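Uncharacterized protein Atu1656 (Agrobacterium tumefaciens, PDB 2OJH) is of unknown function but folds as a six-bladed beta-propeller of the TolB family, a scaffold that in relatives commonly serves protein-protein binding. Local coordinates at residues A[26-29]-A[30-33]; A[91-95]-A[96-100]; A[131-134]-A[135-138]; A[78-81]-A[82-85]; A[209-212]-A[213-216]. All coordinates share one frame; numbering follows the deposited sequence. Where two conformers were deposited one is given.

Contact 1: A[26-29]-A[30-33]; sequences IFNI and RTRK
Asn28 N donates to Lys33 O over 2.8 Å at a nearly straight 167°, the bond that joins the two arms of the chain as it reverses after strand 22-28. Asn28 also holds the loop through its side chain. With CG anti to the backbone N (chi1 -179°), its amide turns back over the bend, and OD1 accepts two backbone N-H groups: Arg30 N at 2.7 Å, lying in the carbonyl plane, and Thr31 N at 2.9 Å, from above that plane. Asparagine suits the place because ND2 remains for Glu285 of the neighbouring strand. This is the hairpin loop between strands 22-28 and 33-40 of one propeller blade, and Arg32 takes a left-handed backbone conformation (phi 60°) that helps it close. Arg32 then runs back along the loop: its NE gives a hydrogen bond to Ile29 O at 2.9 Å, almost in the guanidinium plane, while CD packs 3.6 Å from CZ of Phe27. A water accepts from Arg32 NH2, and NH1 pairs with Glu262. Ile29 and Arg30 run side by side, with Ile29 CD1 over the centre of one face of the Arg30 guanidinium; the charge on Arg30 is met by Asp284 and Asp229.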
loop_
_atom_site.group_PDB
_atom_site.type_symbol
_atom_site.label_atom_id
_atom_site.label_comp_id
_atom_site.label_asym_id
_atom_site.label_seq_id
_atom_site.Cartn_x
_atom_site.Cartn_y
_atom_site.Cartn_z
ATOM N N ILE A 26 10.661 4.109 -10.525
ATOM C CA ILE A 26 11.265 3.111 -9.647
ATOM C C ILE A 26 12.524 3.707 -9.064
ATOM O O ILE A 26 13.236 4.427 -9.763
ATOM C CB ILE A 26 11.629 1.876 -10.476
ATOM C CG1 ILE A 26 10.351 1.097 -10.825
ATOM C CG2 ILE A 26 12.677 1.029 -9.753
ATOM C CD1 ILE A 26 10.591 0.101 -12.001
ATOM N N PHE A 27 12.767 3.474 -7.776
ATOM C CA PHE A 27 13.977 3.960 -7.132
ATOM C C PHE A 27 14.682 2.732 -6.572
ATOM O O PHE A 27 14.054 1.866 -5.921
ATOM C CB PHE A 27 13.629 4.906 -6.003
ATOM C CG PHE A 27 14.820 5.549 -5.337
ATOM C CD1 PHE A 27 15.427 6.648 -5.901
ATOM C CD2 PHE A 27 15.299 5.065 -4.112
ATOM C CE1 PHE A 27 16.549 7.263 -5.285
ATOM C CE2 PHE A 27 16.376 5.650 -3.487
ATOM C CZ PHE A 27 17.012 6.769 -4.069
ATOM N N ASN A 28 15.982 2.665 -6.838
ATOM C CA ASN A 28 16.805 1.579 -6.347
ATOM C C ASN A 28 17.502 2.094 -5.098
ATOM O O ASN A 28 18.276 3.042 -5.161
ATOM C CB ASN A 28 17.797 1.123 -7.428
ATOM C CG ASN A 28 18.683 -0.039 -6.965
ATOM O OD1 ASN A 28 19.288 0.022 -5.899
ATOM N ND2 ASN A 28 18.769 -1.100 -7.781
ATOM N N ILE A 29 17.214 1.485 -3.948
ATOM C CA ILE A 29 17.805 1.951 -2.704
ATOM C C ILE A 29 19.272 1.550 -2.502
ATOM O O ILE A 29 19.947 2.107 -1.640
ATOM C CB ILE A 29 16.974 1.533 -1.454
ATOM C CG1 ILE A 29 16.989 0.004 -1.250
ATOM C CG2 ILE A 29 15.534 2.102 -1.520
ATOM C CD1 ILE A 29 16.721 -0.419 0.267
ATOM N N ARG A 30 19.764 0.602 -3.294
ATOM C CA ARG A 30 21.163 0.193 -3.199
ATOM C C ARG A 30 22.097 1.147 -3.964
ATOM O O ARG A 30 23.120 1.575 -3.450
ATOM C CB ARG A 30 21.327 -1.250 -3.711
ATOM C CG ARG A 30 20.366 -2.253 -3.055
ATOM C CD ARG A 30 20.397 -2.173 -1.522
ATOM N NE ARG A 30 19.455 -3.120 -0.928
ATOM C CZ ARG A 30 19.133 -3.162 0.358
ATOM N NH1 ARG A 30 19.673 -2.308 1.225
ATOM N NH2 ARG A 30 18.267 -4.071 0.787
ATOM N N THR A 31 21.725 1.465 -5.198
ATOM C CA THR A 31 22.528 2.311 -6.087
ATOM C C THR A 31 22.078 3.774 -6.004
ATOM O O THR A 31 22.775 4.671 -6.480
ATOM C CB THR A 31 22.381 1.861 -7.530
ATOM O OG1 THR A 31 21.020 2.037 -7.913
ATOM C CG2 THR A 31 22.765 0.382 -7.705
ATOM N N ARG A 32 20.909 3.991 -5.409
ATOM C CA ARG A 32 20.279 5.303 -5.252
ATOM C C ARG A 32 19.996 5.965 -6.616
ATOM O O ARG A 32 20.093 7.176 -6.773
ATOM C CB ARG A 32 21.079 6.199 -4.286
ATOM C CG ARG A 32 21.214 5.612 -2.847
ATOM C CD ARG A 32 19.887 5.655 -2.117
ATOM N NE ARG A 32 19.850 4.907 -0.859
ATOM C CZ ARG A 32 19.888 5.465 0.346
ATOM N NH1 ARG A 32 19.991 6.783 0.472
ATOM N NH2 ARG A 32 19.836 4.697 1.429
ATOM N N LYS A 33 19.627 5.139 -7.594
ATOM C CA LYS A 33 19.252 5.597 -8.929
ATOM C C LYS A 33 17.745 5.430 -9.124
ATOM O O LYS A 33 17.173 4.418 -8.692
ATOM C CB LYS A 33 19.911 4.739 -10.017
ATOM C CG LYS A 33 21.420 4.578 -9.958
ATOM C CD LYS A 33 22.142 5.640 -10.716
ATOM C CE LYS A 33 22.733 6.649 -9.748
ATOM N NZ LYS A 33 24.146 6.835 -10.142
HETATM O O HOH W 1 19.814 1.757 1.814
#

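Contact 2: A[91-95]-A[96-100]; sequences GISPD and GALYA
Ser93 OG sits inside the turn that joins strand 91-92 to strand 98-103, placed there by a chi1 of 64° that sets it between its own backbone N and carbonyl carbon. From that position it accepts from Leu98 N at 3.1 Å and donates to Asp95 OD1 at 2.8 Å, meeting the carboxylate oxygen nearly along its C-O bond. Asp95 takes the same kind of rotamer (chi1 75°), which curls the carboxylate back over the bend; OD1 thus also takes Ala97 N at 3.1 Å, this time from above the carboxylate plane. Small and acidic side chains suit these sites because each can reach backbone N-H groups across a tight reversal. The backbone forms a type I turn from Ser93 to Gly96, closed by Gly96 N to Ser93 O at 2.7 Å, and Gly96 has the positive phi that glycine adopts easily. The hairpin begins a propeller blade, and the Ser-Pro-Asp-Gly sequence at its bend recurs in other blades of this chain. Further along, Ile92 and Tyr99 form a non-hydrogen-bonded pair and point the same way, Ile92 CG1 lying 3.8 Å from Tyr99 CE1. The Tyr99 hydroxyl reaches the preceding blade, where it bonds with Tyr55 and Arg66.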
loop_
_atom_site.group_PDB
_atom_site.type_symbol
_atom_site.label_atom_id
_atom_site.label_comp_id
_atom_site.label_asym_id
_atom_site.label_seq_id
_atom_site.Cartn_x
_atom_site.Cartn_y
_atom_site.Cartn_z
ATOM N N GLY A 91 -3.267 -5.540 -3.966
ATOM C CA GLY A 91 -1.972 -6.177 -3.833
ATOM C C GLY A 91 -1.978 -7.490 -4.555
ATOM O O GLY A 91 -2.999 -7.862 -5.145
ATOM N N ILE A 92 -0.826 -8.150 -4.538
ATOM C CA ILE A 92 -0.601 -9.392 -5.303
ATOM C C ILE A 92 -0.079 -10.436 -4.311
ATOM O O ILE A 92 0.727 -10.102 -3.396
ATOM C CB ILE A 92 0.419 -9.163 -6.444
ATOM C CG1 ILE A 92 0.033 -7.969 -7.349
ATOM C CG2 ILE A 92 0.578 -10.406 -7.300
ATOM C CD1 ILE A 92 1.121 -7.663 -8.414
ATOM N N SER A 93 -0.580 -11.656 -4.409
ATOM C CA SER A 93 -0.215 -12.714 -3.478
ATOM C C SER A 93 1.226 -13.124 -3.744
ATOM O O SER A 93 1.710 -12.978 -4.868
ATOM C CB SER A 93 -1.129 -13.932 -3.671
ATOM O OG SER A 93 -0.917 -14.442 -4.963
ATOM N N PRO A 94 1.922 -13.662 -2.722
ATOM C CA PRO A 94 3.348 -13.960 -2.884
ATOM C C PRO A 94 3.603 -14.930 -4.034
ATOM O O PRO A 94 4.630 -14.829 -4.728
ATOM C CB PRO A 94 3.721 -14.598 -1.537
ATOM C CG PRO A 94 2.745 -13.996 -0.547
ATOM C CD PRO A 94 1.446 -13.993 -1.366
ATOM N N ASP A 95 2.676 -15.840 -4.264
ATOM C CA ASP A 95 2.876 -16.798 -5.355
ATOM C C ASP A 95 2.459 -16.212 -6.705
ATOM O O ASP A 95 2.599 -16.856 -7.745
ATOM C CB ASP A 95 2.197 -18.141 -5.050
ATOM C CG ASP A 95 0.676 -18.103 -5.203
ATOM O OD1 ASP A 95 0.091 -17.021 -5.269
ATOM O OD2 ASP A 95 0.059 -19.196 -5.265
ATOM N N GLY A 96 1.950 -14.985 -6.681
ATOM C CA GLY A 96 1.576 -14.287 -7.905
ATOM C C GLY A 96 0.264 -14.675 -8.569
ATOM O O GLY A 96 -0.097 -14.059 -9.590
ATOM N N ALA A 97 -0.455 -15.670 -8.013
ATOM C CA ALA A 97 -1.691 -16.164 -8.628
ATOM C C ALA A 97 -2.970 -15.386 -8.304
ATOM O O ALA A 97 -3.990 -15.606 -8.962
ATOM C CB ALA A 97 -1.893 -17.676 -8.321
ATOM N N LEU A 98 -2.928 -14.507 -7.297
ATOM C CA LEU A 98 -4.122 -13.769 -6.875
ATOM C C LEU A 98 -3.874 -12.298 -6.717
ATOM O O LEU A 98 -2.786 -11.893 -6.304
ATOM C CB LEU A 98 -4.655 -14.280 -5.526
ATOM C CG LEU A 98 -5.191 -15.714 -5.448
ATOM C CD1 LEU A 98 -5.588 -16.034 -4.033
ATOM C CD2 LEU A 98 -6.369 -16.022 -6.417
ATOM N N TYR A 99 -4.916 -11.521 -7.012
ATOM C CA TYR A 99 -4.975 -10.109 -6.678
ATOM C C TYR A 99 -5.982 -9.888 -5.554
ATOM O O TYR A 99 -6.998 -10.571 -5.462
ATOM C CB TYR A 99 -5.421 -9.287 -7.897
ATOM C CG TYR A 99 -4.460 -9.212 -9.063
ATOM C CD1 TYR A 99 -3.117 -9.585 -8.936
ATOM C CD2 TYR A 99 -4.888 -8.711 -10.291
ATOM C CE1 TYR A 99 -2.231 -9.504 -10.032
ATOM C CE2 TYR A 99 -4.018 -8.628 -11.393
ATOM C CZ TYR A 99 -2.691 -9.017 -11.252
ATOM O OH TYR A 99 -1.838 -8.922 -12.331
ATOM N N ALA A 100 -5.696 -8.923 -4.700
ATOM C CA ALA A 100 -6.662 -8.463 -3.738
ATOM C C ALA A 100 -6.985 -7.016 -4.087
ATOM O O ALA A 100 -6.057 -6.202 -4.352
ATOM C CB ALA A 100 -6.094 -8.576 -2.344
#

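Contact 3: A[131-134]-A[135-138]; sequences SYWH and GWSP
Trp133 folds its indole back over Gly135, and this aromatic-backbone packing is the main part of the contact. CG stands anti to the backbone N (chi1 -169°), which carries the ring along the strand toward the next residues. The six-membered ring receives Gly135 CA in a CH-pi contact, 3.9 Å from the centroid and 30° off the ring normal, while Gly135 N lies 3.4 Å above the plane of the same indole, over its six-membered ring. CZ2 comes within 3.2 Å of Gly135 C. Glycine suits the position because the backbone there is nearly fully extended (phi -168°) and His134 O leaves little room for a CB.

Aromatic and apolar packing comes next. In one of its two conformers Trp136 approaches Trp133 obliquely, the centroids of their six-membered rings 5.9 Å apart and Trp133 CZ2 lying 3.7 Å from Trp136 CE3, details that the second conformer makes less certain. Ala100 of the preceding blade packs against both tryptophans, and Phe143 of the adjoining strand meets the Trp133 ring.

The polar bonds here run to residues beyond the two segments. Backbone bonds tie His134 and Gly135 to the same residue, Thr144, making a classic beta bulge in strand 131-136, the first strand of its blade.

With no hydrogen bond between the two halves of the strand, the indole of Trp133 is held against its own strand by dispersion and by weakly polar contact with the glycine backbone, and in the conformer described the Trp136 indole N-H finds a backbone carbonyl, Gly140 O.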
loop_
_atom_site.group_PDB
_atom_site.type_symbol
_atom_site.label_atom_id
_atom_site.label_comp_id
_atom_site.label_asym_id
_atom_site.label_seq_id
_atom_site.Cartn_x
_atom_site.Cartn_y
_atom_site.Cartn_z
ATOM N N SER A 131 -13.733 -1.752 4.524
ATOM C CA SER A 131 -12.428 -2.373 4.750
ATOM C C SER A 131 -11.465 -2.115 3.571
ATOM O O SER A 131 -11.856 -2.214 2.401
ATOM C CB SER A 131 -12.600 -3.864 4.992
ATOM O OG SER A 131 -13.458 -4.105 6.097
ATOM N N TYR A 132 -10.215 -1.749 3.892
ATOM C CA TYR A 132 -9.229 -1.307 2.886
ATOM C C TYR A 132 -8.016 -2.249 2.871
ATOM O O TYR A 132 -7.258 -2.298 3.826
ATOM C CB TYR A 132 -8.799 0.130 3.179
ATOM C CG TYR A 132 -9.978 1.073 3.229
ATOM C CD1 TYR A 132 -10.447 1.703 2.061
ATOM C CD2 TYR A 132 -10.642 1.325 4.433
ATOM C CE1 TYR A 132 -11.532 2.584 2.106
ATOM C CE2 TYR A 132 -11.733 2.157 4.472
ATOM C CZ TYR A 132 -12.168 2.789 3.305
ATOM O OH TYR A 132 -13.247 3.639 3.371
ATOM N N TRP A 133 -7.862 -3.025 1.803
ATOM C CA TRP A 133 -6.788 -4.025 1.720
ATOM C C TRP A 133 -5.375 -3.386 1.729
ATOM O O TRP A 133 -5.116 -2.433 0.977
ATOM C CB TRP A 133 -6.967 -4.873 0.477
ATOM C CG TRP A 133 -6.045 -6.063 0.537
ATOM C CD1 TRP A 133 -6.346 -7.313 0.988
ATOM C CD2 TRP A 133 -4.643 -6.077 0.208
ATOM N NE1 TRP A 133 -5.229 -8.126 0.909
ATOM C CE2 TRP A 133 -4.174 -7.380 0.436
ATOM C CE3 TRP A 133 -3.764 -5.139 -0.321
ATOM C CZ2 TRP A 133 -2.843 -7.739 0.209
ATOM C CZ3 TRP A 133 -2.430 -5.493 -0.523
ATOM C CH2 TRP A 133 -1.991 -6.780 -0.269
ATOM N N HIS A 134 -4.455 -3.933 2.530
ATOM C CA HIS A 134 -3.152 -3.276 2.715
ATOM C C HIS A 134 -1.886 -4.157 2.742
ATOM O O HIS A 134 -0.802 -3.633 2.476
ATOM C CB HIS A 134 -3.174 -2.330 3.892
ATOM C CG HIS A 134 -3.635 -0.945 3.540
ATOM N ND1 HIS A 134 -2.841 -0.039 2.859
ATOM C CD2 HIS A 134 -4.810 -0.310 3.787
ATOM C CE1 HIS A 134 -3.518 1.087 2.688
ATOM N NE2 HIS A 134 -4.717 0.945 3.230
ATOM N N GLY A 135 -1.999 -5.466 2.969
ATOM C CA GLY A 135 -0.796 -6.343 2.912
ATOM C C GLY A 135 -1.128 -7.831 2.913
ATOM O O GLY A 135 -2.103 -8.243 3.566
ATOM N N TRP A 136 -0.339 -8.633 2.191
ATOM C CA TRP A 136 -0.493 -10.088 2.182
ATOM C C TRP A 136 0.568 -10.721 3.082
ATOM O O TRP A 136 1.735 -10.351 3.009
ATOM C CB TRP A 136 -0.332 -10.650 0.763
ATOM C CG TRP A 136 -1.260 -11.788 0.420
ATOM C CD1 TRP A 136 -1.357 -12.994 1.043
ATOM C CD2 TRP A 136 -2.210 -11.810 -0.651
ATOM N NE1 TRP A 136 -2.323 -13.770 0.432
ATOM C CE2 TRP A 136 -2.863 -13.057 -0.609
ATOM C CE3 TRP A 136 -2.579 -10.886 -1.640
ATOM C CZ2 TRP A 136 -3.856 -13.409 -1.527
ATOM C CZ3 TRP A 136 -3.566 -11.235 -2.554
ATOM C CH2 TRP A 136 -4.196 -12.482 -2.488
ATOM N N SER A 137 0.170 -11.700 3.900
ATOM C CA SER A 137 1.114 -12.382 4.791
ATOM C C SER A 137 2.181 -13.092 3.948
ATOM O O SER A 137 1.876 -13.614 2.859
ATOM C CB SER A 137 0.398 -13.349 5.742
ATOM O OG SER A 137 -0.026 -14.505 5.073
ATOM N N PRO A 138 3.449 -13.092 4.418
ATOM C CA PRO A 138 4.511 -13.785 3.692
ATOM C C PRO A 138 4.152 -15.220 3.282
ATOM O O PRO A 138 4.514 -15.645 2.183
ATOM C CB PRO A 138 5.670 -13.769 4.692
ATOM C CG PRO A 138 5.453 -12.471 5.418
ATOM C CD PRO A 138 3.973 -12.433 5.624
#

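Contact 4: A[78-81]-A[82-85]; sequences VDTG and FATI
Thr80 and Ala83 form the close-packed side of this bend, joined by two hydrogen bonds. Ala83 N donates to Thr80 O at 3.0 Å, closing a type II' beta turn, and Thr80 OG1 donates to Ala83 O at 2.8 Å. The hydroxyl reaches that carbonyl because chi1 of 48° places it between the backbone N and carbonyl carbon of Thr80; it approaches from above the carbonyl plane. Ala83 CB packs 3.3 Å from Thr80 O, where a small methyl group fits, and also meets Ile101 and Asp103 of the next blade. Gly81 occupies the first corner, with a positive phi of 50° and a psi of -129° that suit a residue without CB. Its N donates to Asp79 OD1 at 2.9 Å, an Asx turn leading into the bend.

The outer side is looser. Exposed Thr84 contributes CG2, which lies 3.6 Å from Gly81 O. The CB of partly exposed Phe82 leaves the backbone away from segment 78-81, and its ring meets Tyr113 edge to face.

The chemistry implies a loop between blades held by its own polar groups: one threonine uses both its carbonyl and its hydroxyl to fasten the same alanine, whose backbone is gripped at N and at O.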
loop_
_atom_site.group_PDB
_atom_site.type_symbol
_atom_site.label_atom_id
_atom_site.label_comp_id
_atom_site.label_asym_id
_atom_site.label_seq_id
_atom_site.Cartn_x
_atom_site.Cartn_y
_atom_site.Cartn_z
ATOM N N VAL A 78 -6.909 -4.942 -16.413
ATOM C CA VAL A 78 -7.223 -6.206 -15.738
ATOM C C VAL A 78 -8.745 -6.391 -15.679
ATOM O O VAL A 78 -9.478 -5.471 -15.275
ATOM C CB VAL A 78 -6.627 -6.216 -14.296
ATOM C CG1 VAL A 78 -6.973 -7.503 -13.537
ATOM C CG2 VAL A 78 -5.135 -6.033 -14.366
ATOM N N ASP A 79 -9.215 -7.563 -16.097
ATOM C CA ASP A 79 -10.613 -7.968 -15.909
ATOM C C ASP A 79 -10.859 -8.193 -14.407
ATOM O O ASP A 79 -10.440 -9.216 -13.854
ATOM C CB ASP A 79 -10.887 -9.255 -16.701
ATOM C CG ASP A 79 -12.349 -9.719 -16.623
ATOM O OD1 ASP A 79 -13.185 -9.022 -16.011
ATOM O OD2 ASP A 79 -12.663 -10.804 -17.189
ATOM N N THR A 80 -11.520 -7.230 -13.760
ATOM C CA THR A 80 -11.914 -7.307 -12.350
ATOM C C THR A 80 -13.428 -7.597 -12.256
ATOM O O THR A 80 -14.040 -7.426 -11.211
ATOM C CB THR A 80 -11.577 -5.998 -11.582
ATOM O OG1 THR A 80 -12.036 -4.872 -12.339
ATOM C CG2 THR A 80 -10.063 -5.851 -11.355
ATOM N N GLY A 81 -14.022 -8.054 -13.355
ATOM C CA GLY A 81 -15.476 -8.241 -13.438
ATOM C C GLY A 81 -16.255 -7.015 -12.981
ATOM O O GLY A 81 -15.974 -5.893 -13.436
ATOM N N PHE A 82 -17.211 -7.216 -12.066
ATOM C CA PHE A 82 -18.134 -6.148 -11.670
ATOM C C PHE A 82 -17.386 -5.058 -10.920
ATOM O O PHE A 82 -17.921 -3.981 -10.699
ATOM C CB PHE A 82 -19.299 -6.676 -10.812
ATOM C CG PHE A 82 -18.867 -7.261 -9.493
ATOM C CD1 PHE A 82 -18.460 -6.433 -8.456
ATOM C CD2 PHE A 82 -18.867 -8.630 -9.295
ATOM C CE1 PHE A 82 -18.043 -6.946 -7.240
ATOM C CE2 PHE A 82 -18.470 -9.163 -8.077
ATOM C CZ PHE A 82 -18.044 -8.310 -7.048
ATOM N N ALA A 83 -16.159 -5.347 -10.519
ATOM C CA ALA A 83 -15.441 -4.448 -9.586
ATOM C C ALA A 83 -14.772 -3.298 -10.326
ATOM O O ALA A 83 -13.565 -3.324 -10.577
ATOM C CB ALA A 83 -14.412 -5.223 -8.790
ATOM N N THR A 84 -15.558 -2.299 -10.707
ATOM C CA THR A 84 -15.040 -1.245 -11.577
ATOM C C THR A 84 -14.912 0.069 -10.820
ATOM O O THR A 84 -14.756 1.140 -11.432
ATOM C CB THR A 84 -15.965 -1.020 -12.738
ATOM O OG1 THR A 84 -17.283 -0.757 -12.231
ATOM C CG2 THR A 84 -16.007 -2.267 -13.648
ATOM N N ILE A 85 -15.015 0.004 -9.496
ATOM C CA ILE A 85 -14.742 1.165 -8.678
ATOM C C ILE A 85 -13.750 0.729 -7.601
ATOM O O ILE A 85 -14.051 0.785 -6.392
ATOM C CB ILE A 85 -16.007 1.821 -8.050
ATOM C CG1 ILE A 85 -17.108 2.070 -9.086
ATOM C CG2 ILE A 85 -15.633 3.176 -7.433
ATOM C CD1 ILE A 85 -18.515 2.421 -8.458
#

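Contact 5: A[209-212]-A[213-216]; sequences VERI and TDSA
Arg211 is extended throughout: CG lies anti to the backbone N (chi1 -167°), and the chain stays straight from CG to NE, so that the guanidinium is carried forward beside residues 213 and 214. Asp214 has its CG anti to the backbone N as well (chi1 -169°), which brings its carboxylate over one face of that guanidinium. The two flat groups stack with their planes 24° apart and offset, Asp214 CG lying near the rim of the guanidinium. Arg211 NH2 and Asp214 OD1 are 3.2 Å apart, a salt bridge of charge only, because the carboxylate sits above the flat group and not at its N-H edge.

The directed bond uses a different atom. Arg211 NE donates to Thr213 O at 2.8 Å, with the donor in the carbonyl plane, though the oxygen is tilted out of the guanidinium plane and the bond is bent; the aliphatic CG passes 3.3 Å from the same oxygen. Arginine suits the site because its long chain can bond to a carbonyl with NE and still offer a flat cation to the aspartate; NH2 also bonds to Gln198. The CB of Thr213 points away from segment 209-212, and OG1 bonds to Ile199 N and Asp219. The contact starts the connection from strand 209-211, outermost in its blade, to strand 217-224 of the next, as expected for a beta-propeller linker.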
loop_
_atom_site.group_PDB
_atom_site.type_symbol
_atom_site.label_atom_id
_atom_site.label_comp_id
_atom_site.label_asym_id
_atom_site.label_seq_id
_atom_site.Cartn_x
_atom_site.Cartn_y
_atom_site.Cartn_z
ATOM N N VAL A 209 2.560 -4.141 20.771
ATOM C CA VAL A 209 2.567 -3.039 19.810
ATOM C C VAL A 209 3.645 -2.058 20.288
ATOM O O VAL A 209 3.910 -1.964 21.488
ATOM C CB VAL A 209 1.162 -2.352 19.728
ATOM C CG1 VAL A 209 0.770 -1.700 21.070
ATOM C CG2 VAL A 209 1.081 -1.339 18.578
ATOM N N GLU A 210 4.271 -1.343 19.361
ATOM C CA GLU A 210 5.350 -0.392 19.710
ATOM C C GLU A 210 5.569 0.699 18.661
ATOM O O GLU A 210 5.283 0.505 17.483
ATOM C CB GLU A 210 6.659 -1.122 20.019
ATOM C CG GLU A 210 7.115 -2.018 18.911
ATOM C CD GLU A 210 8.283 -2.921 19.313
ATOM O OE1 GLU A 210 8.293 -3.481 20.435
ATOM O OE2 GLU A 210 9.195 -3.079 18.498
ATOM N N ARG A 211 6.069 1.847 19.110
ATOM C CA ARG A 211 6.215 3.003 18.249
ATOM C C ARG A 211 7.512 2.882 17.460
ATOM O O ARG A 211 8.559 2.534 18.028
ATOM C CB ARG A 211 6.220 4.288 19.079
ATOM C CG ARG A 211 6.057 5.551 18.275
ATOM C CD ARG A 211 6.042 6.735 19.189
ATOM N NE ARG A 211 5.972 8.002 18.470
ATOM C CZ ARG A 211 5.844 9.186 19.063
ATOM N NH1 ARG A 211 5.740 9.275 20.392
ATOM N NH2 ARG A 211 5.809 10.292 18.328
ATOM N N ILE A 212 7.447 3.202 16.168
ATOM C CA ILE A 212 8.618 3.125 15.292
ATOM C C ILE A 212 9.144 4.466 14.796
ATOM O O ILE A 212 10.362 4.625 14.686
ATOM C CB ILE A 212 8.361 2.201 14.092
ATOM C CG1 ILE A 212 8.057 0.775 14.589
ATOM C CG2 ILE A 212 9.522 2.297 13.082
ATOM C CD1 ILE A 212 9.212 0.027 15.238
ATOM N N THR A 213 8.264 5.418 14.477
ATOM C CA THR A 213 8.741 6.797 14.241
ATOM C C THR A 213 8.328 7.743 15.365
ATOM O O THR A 213 7.285 7.568 16.001
ATOM C CB THR A 213 8.301 7.380 12.878
ATOM O OG1 THR A 213 6.865 7.450 12.806
ATOM C CG2 THR A 213 8.814 6.537 11.742
ATOM N N ASP A 214 9.173 8.749 15.606
ATOM C CA ASP A 214 8.886 9.809 16.540
ATOM C C ASP A 214 9.419 11.025 15.799
ATOM O O ASP A 214 10.597 11.333 15.905
ATOM C CB ASP A 214 9.671 9.570 17.819
ATOM C CG ASP A 214 9.249 10.479 18.952
ATOM O OD1 ASP A 214 8.672 11.561 18.697
ATOM O OD2 ASP A 214 9.500 10.097 20.112
ATOM N N SER A 215 8.572 11.638 14.967
ATOM C CA SER A 215 9.018 12.670 14.027
ATOM C C SER A 215 8.178 13.918 14.157
ATOM O O SER A 215 7.136 13.900 14.820
ATOM C CB SER A 215 8.945 12.175 12.577
ATOM O OG SER A 215 7.648 11.662 12.257
ATOM N N ALA A 216 8.635 14.994 13.516
ATOM C CA ALA A 216 7.818 16.176 13.314
ATOM C C ALA A 216 6.903 16.066 12.086
ATOM O O ALA A 216 6.439 17.078 11.573
ATOM C CB ALA A 216 8.709 17.425 13.183
#

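In the fold
From the N terminus the contacts follow in series, 1, 4, 2, 3 and 5, and none nests in or crosses another. Contact 1 closes the hairpin loop between strands 22-28 and 33-40, whose sheet also includes the C-terminal strand 285-291. Contact 4 shapes the linker between strands 76-77 and 91-92, and contact 2 the hairpin that opens the next blade. Val78 of contact 4 touches Tyr99 of contact 2. Contact 3 lies within strand 131-136 of the following blade and packs on contact 2, where Trp133 meets Gly91 and Ser137 meets Pro94. Contact 5 starts another inter-blade linker, its centre about 37 Å from that of contact 4, across the chain's centre.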